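Local atomic coordinates of interleukin-20 receptor subunit beta (Homo sapiens, PDB entry 6DF3), a protein that pairs with IL20RA or IL22RA1 in cell-surface receptors, the first for the cytokines IL19, IL20 and IL24 and the second for IL20 and IL24. Residues C[9-13]-C[14-18]; C[69-72]-C[73-77]. The protein carries 1 engineered substitution. All blocks are in the same frame, centred on the assembly; numbering follows the deposited sequence.

Contact 1: residues C[9-13]-C[14-18]; sequences VLSTN and MKHLL
Strand 9-12 turns back on strand 15-18 through a type I' beta turn from Thr12 to Lys15, a two-residue beta hairpin in which the axes of the two short segments run antiparallel at 165° and come within 4.6 Å. Leu10 and Leu17 form one hydrogen-bonded pair, with Leu17 N 2.9 Å from Leu10 O; Thr12 and Lys15 form the other, next to the turn. There Lys15 N gives a bond of 2.9 Å to Thr12 O. At the non-hydrogen-bonded positions Val9 and Ser11 share a face with Leu18 and His16. Ser11 OG, placed anti to its own nitrogen (chi1 170°), meets the imidazole in the plane of its ring, 2.8 Å from His16 ND1. Met14 O lies over one face of that ring, offset toward the rim. Farther from the turn, Val9 CG2 touches Leu18 CD1 at 3.9 Å, the two side chains crossing at about a right angle. Ser11 OG also bonds Thr102 OG1, and His16 meets the ring of Phe97 with the planes at about 55°. The hairpin thus places a polar pair on an otherwise largely apolar inner face, where two partners hold the buried hydroxyl and the bond to ND1 restricts rotation of the imidazole.

Contact 2: residues C[69-72]-C[73-77]; sequences ITAT and VPYNL
An inverse gamma turn centred on Thr72 leads loop 69-72 toward the strand that carries Asn76 and Leu77 in the first fibronectin type III domain, and the Tyr75 side chain turns back against residues 69-71. The turn is closed by a weak hydrogen bond, Val73 N to Ala71 O, at 2.9 Å. Water 2 reinforces it by donating to both Ala71 O and Val73 O. With CG anti to the carbonyl carbon (chi1 -88°), the ring reaches back along the loop, its hydroxyl arriving at Thr70. Ile69 CD1 sits over one face in a CH-pi contact, 3.9 Å from the centroid of the Tyr75 ring and 22° off its normal, while Ala71 O lies at the ring edge, in plane. Thr70 N donates an almost straight bond to Tyr75 OH, 3.1 Å long with 169° at the hydrogen. Water 1 lies 2.7 Å from Tyr75 OH and also bonds Thr70 OG1. That threonine hydroxyl has a further partner, a polar side chain of the chain of another protein, and Thr72 OG1 bonds Ala177 O and Arg99 NE. The contact over one face and the bond to Thr70 N together limit how the buried ring can shift, in a bend where Thr70 to Val73 and Tyr75 all lie against that other protein.

In the fold
From the N terminus, contact 1 comes first, closing the hairpin of strands 8-12 and 15-19 at its turn; contact 2 follows in series and closes the bend that leads into strand 74-83. Neither nests in nor crosses the other. Contact 1 belongs to the three-stranded sheet, and strand 74-83 of contact 2 to the four-stranded one, both in the first fibronectin type III domain. The two meet where His16 CD2 packs on Ile69 CB at 3.7 Å and Val9 CG2 on Leu77 CD1 at 3.9 Å, so side chains of both sheets join in one core. Strand 86-98 touches both contacts, while Asn13 on Phe129 and Thr72 on Ile178 reach residues of the second domain.

Contact 1: residues C[9-13]-C[14-18]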
loop_
_atom_site.group_PDB
_atom_site.type_symbol
_atom_site.label_atom_id
_atom_site.label_comp_id
_atom_site.label_asym_id
_atom_site.label_seq_id
_atom_site.Cartn_x
_atom_site.Cartn_y
_atom_site.Cartn_z
ATOM N N VAL C 9 8.333 -0.064 -26.509
ATOM C CA VAL C 9 8.122 0.635 -25.250
ATOM C C VAL C 9 9.381 1.435 -24.893
ATOM O O VAL C 9 10.419 0.860 -24.725
ATOM C CB VAL C 9 7.773 -0.349 -24.101
ATOM C CG1 VAL C 9 7.537 0.413 -22.799
ATOM C CG2 VAL C 9 6.502 -1.159 -24.426
ATOM N N LEU C 10 9.250 2.741 -24.725
ATOM C CA LEU C 10 10.213 3.576 -24.046
ATOM C C LEU C 10 9.813 3.740 -22.560
ATOM O O LEU C 10 8.785 4.347 -22.247
ATOM C CB LEU C 10 10.262 4.945 -24.708
ATOM C CG LEU C 10 11.179 6.005 -24.079
ATOM C CD1 LEU C 10 12.608 5.513 -24.211
ATOM C CD2 LEU C 10 10.988 7.334 -24.799
ATOM N N SER C 11 10.638 3.200 -21.672
ATOM C CA SER C 11 10.395 3.248 -20.276
ATOM C C SER C 11 11.543 3.961 -19.616
ATOM O O SER C 11 12.640 3.430 -19.570
ATOM C CB SER C 11 10.196 1.864 -19.651
ATOM O OG SER C 11 10.173 1.930 -18.201
ATOM N N THR C 12 11.207 5.119 -19.043
ATOM C CA THR C 12 12.097 6.062 -18.426
ATOM C C THR C 12 11.609 6.340 -16.990
ATOM O O THR C 12 10.452 6.798 -16.825
ATOM C CB THR C 12 12.017 7.406 -19.171
ATOM O OG1 THR C 12 12.414 7.190 -20.512
ATOM C CG2 THR C 12 13.002 8.331 -18.577
ATOM N N ASN C 13 12.483 6.108 -16.003
ATOM C CA ASN C 13 12.168 6.337 -14.550
ATOM C C ASN C 13 10.730 5.856 -14.144
ATOM O O ASN C 13 9.885 6.640 -13.679
ATOM C CB ASN C 13 12.372 7.808 -14.231
ATOM C CG ASN C 13 13.824 8.172 -14.167
ATOM O OD1 ASN C 13 14.686 7.341 -13.851
ATOM N ND2 ASN C 13 14.123 9.404 -14.507
ATOM N N MET C 14 10.440 4.600 -14.457
ATOM C CA MET C 14 9.093 3.976 -14.198
ATOM C C MET C 14 7.914 4.585 -14.876
ATOM O O MET C 14 6.799 4.239 -14.549
ATOM C CB MET C 14 8.824 3.827 -12.694
ATOM C CG MET C 14 9.852 2.956 -12.027
ATOM S SD MET C 14 9.793 1.143 -12.451
ATOM C CE MET C 14 8.396 0.653 -11.419
ATOM N N LYS C 15 8.121 5.439 -15.879
ATOM C CA LYS C 15 7.040 5.847 -16.795
ATOM C C LYS C 15 7.124 5.045 -18.110
ATOM O O LYS C 15 8.144 5.137 -18.829
ATOM C CB LYS C 15 7.182 7.328 -17.119
ATOM C CG LYS C 15 6.005 7.821 -17.917
ATOM C CD LYS C 15 6.203 9.261 -18.373
ATOM C CE LYS C 15 4.964 9.728 -19.126
ATOM N NZ LYS C 15 5.280 10.832 -20.068
ATOM N N HIS C 16 6.096 4.267 -18.448
ATOM C CA HIS C 16 6.163 3.425 -19.638
ATOM C C HIS C 16 5.274 3.903 -20.762
ATOM O O HIS C 16 4.037 3.886 -20.654
ATOM C CB HIS C 16 5.846 1.976 -19.310
ATOM C CG HIS C 16 6.218 1.578 -17.935
ATOM N ND1 HIS C 16 7.518 1.629 -17.472
ATOM C CD2 HIS C 16 5.457 1.073 -16.909
ATOM C CE1 HIS C 16 7.527 1.274 -16.185
ATOM N NE2 HIS C 16 6.287 0.920 -15.820
ATOM N N LEU C 17 5.927 4.248 -21.875
ATOM C CA LEU C 17 5.284 4.753 -23.084
ATOM C C LEU C 17 5.278 3.702 -24.190
ATOM O O LEU C 17 6.322 3.325 -24.644
ATOM C CB LEU C 17 6.064 5.983 -23.595
ATOM C CG LEU C 17 5.512 7.386 -23.562
ATOM C CD1 LEU C 17 6.358 8.373 -24.430
ATOM C CD2 LEU C 17 4.072 7.405 -24.038
ATOM N N LEU C 18 4.119 3.231 -24.621
ATOM C CA LEU C 18 4.028 2.378 -25.808
ATOM C C LEU C 18 3.951 3.294 -27.015
ATOM O O LEU C 18 3.353 4.371 -26.889
ATOM C CB LEU C 18 2.808 1.468 -25.739
ATOM C CG LEU C 18 2.537 0.559 -26.956
ATOM C CD1 LEU C 18 3.650 -0.454 -27.026
ATOM C CD2 LEU C 18 1.187 -0.111 -26.827
#

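Contact 2: residues C[69-72]-C[73-77]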
loop_
_atom_site.group_PDB
_atom_site.type_symbol
_atom_site.label_atom_id
_atom_site.label_comp_id
_atom_site.label_asym_id
_atom_site.label_seq_id
_atom_site.Cartn_x
_atom_site.Cartn_y
_atom_site.Cartn_z
ATOM N N ILE C 69 0.773 -1.322 -16.031
ATOM C CA ILE C 69 1.855 -2.208 -15.666
ATOM C C ILE C 69 1.994 -2.146 -14.144
ATOM O O ILE C 69 2.489 -1.134 -13.629
ATOM C CB ILE C 69 3.182 -1.788 -16.362
ATOM C CG1 ILE C 69 3.039 -1.623 -17.899
ATOM C CG2 ILE C 69 4.273 -2.798 -16.078
ATOM C CD1 ILE C 69 2.275 -2.675 -18.589
ATOM N N THR C 70 1.539 -3.181 -13.411
ATOM C CA THR C 70 1.386 -3.054 -11.941
ATOM C C THR C 70 2.031 -4.179 -11.194
ATOM O O THR C 70 1.884 -4.336 -9.934
ATOM C CB THR C 70 -0.100 -3.027 -11.554
ATOM O OG1 THR C 70 -0.721 -4.087 -12.178
ATOM C CG2 THR C 70 -0.817 -1.762 -12.034
ATOM N N ALA C 71 2.827 -4.932 -11.932
ATOM C CA ALA C 71 3.677 -5.924 -11.355
ATOM C C ALA C 71 5.038 -6.019 -12.122
ATOM O O ALA C 71 5.134 -5.790 -13.338
ATOM C CB ALA C 71 2.958 -7.243 -11.369
ATOM N N THR C 72 6.056 -6.484 -11.429
ATOM C CA THR C 72 7.396 -6.667 -12.043
ATOM C C THR C 72 7.435 -8.085 -12.701
ATOM O O THR C 72 8.093 -9.002 -12.235
ATOM C CB THR C 72 8.490 -6.401 -11.008
ATOM O OG1 THR C 72 8.264 -5.096 -10.435
ATOM C CG2 THR C 72 9.882 -6.413 -11.610
ATOM N N VAL C 73 6.685 -8.219 -13.785
ATOM C CA VAL C 73 6.613 -9.395 -14.609
ATOM C C VAL C 73 6.476 -8.892 -16.085
ATOM O O VAL C 73 6.132 -7.685 -16.320
ATOM C CB VAL C 73 5.387 -10.283 -14.234
ATOM C CG1 VAL C 73 5.379 -10.684 -12.760
ATOM C CG2 VAL C 73 4.068 -9.600 -14.555
ATOM N N PRO C 74 6.761 -9.779 -17.085
ATOM C CA PRO C 74 6.609 -9.355 -18.472
ATOM C C PRO C 74 5.157 -9.236 -18.868
ATOM O O PRO C 74 4.382 -10.097 -18.522
ATOM C CB PRO C 74 7.288 -10.486 -19.326
ATOM C CG PRO C 74 7.407 -11.658 -18.370
ATOM C CD PRO C 74 7.310 -11.143 -16.944
ATOM N N TYR C 75 4.856 -8.219 -19.675
ATOM C CA TYR C 75 3.550 -7.853 -20.152
ATOM C C TYR C 75 3.564 -7.870 -21.701
ATOM O O TYR C 75 4.485 -7.375 -22.314
ATOM C CB TYR C 75 3.199 -6.409 -19.681
ATOM C CG TYR C 75 2.558 -6.316 -18.349
ATOM C CD1 TYR C 75 3.337 -6.361 -17.211
ATOM C CD2 TYR C 75 1.179 -6.170 -18.212
ATOM C CE1 TYR C 75 2.765 -6.287 -15.921
ATOM C CE2 TYR C 75 0.582 -6.106 -16.928
ATOM C CZ TYR C 75 1.374 -6.159 -15.771
ATOM O OH TYR C 75 0.878 -6.030 -14.471
ATOM N N ASN C 76 2.534 -8.426 -22.287
ATOM C CA ASN C 76 2.201 -8.278 -23.657
ATOM C C ASN C 76 1.334 -7.077 -23.820
ATOM O O ASN C 76 0.480 -6.804 -22.996
ATOM C CB ASN C 76 1.420 -9.507 -24.160
ATOM C CG ASN C 76 2.177 -10.802 -23.965
ATOM O OD1 ASN C 76 3.394 -10.815 -23.952
ATOM N ND2 ASN C 76 1.439 -11.888 -23.755
ATOM N N LEU C 77 1.515 -6.413 -24.941
ATOM C CA LEU C 77 0.759 -5.228 -25.309
ATOM C C LEU C 77 0.394 -5.366 -26.800
ATOM O O LEU C 77 1.145 -5.936 -27.573
ATOM C CB LEU C 77 1.638 -4.033 -25.076
ATOM C CG LEU C 77 1.855 -3.659 -23.602
ATOM C CD1 LEU C 77 3.100 -2.802 -23.508
ATOM C CD2 LEU C 77 0.639 -2.882 -23.155
HETATM O O HOH W 1 -1.775 -6.327 -14.270
HETATM O O HOH W 2 6.321 -5.161 -15.711
#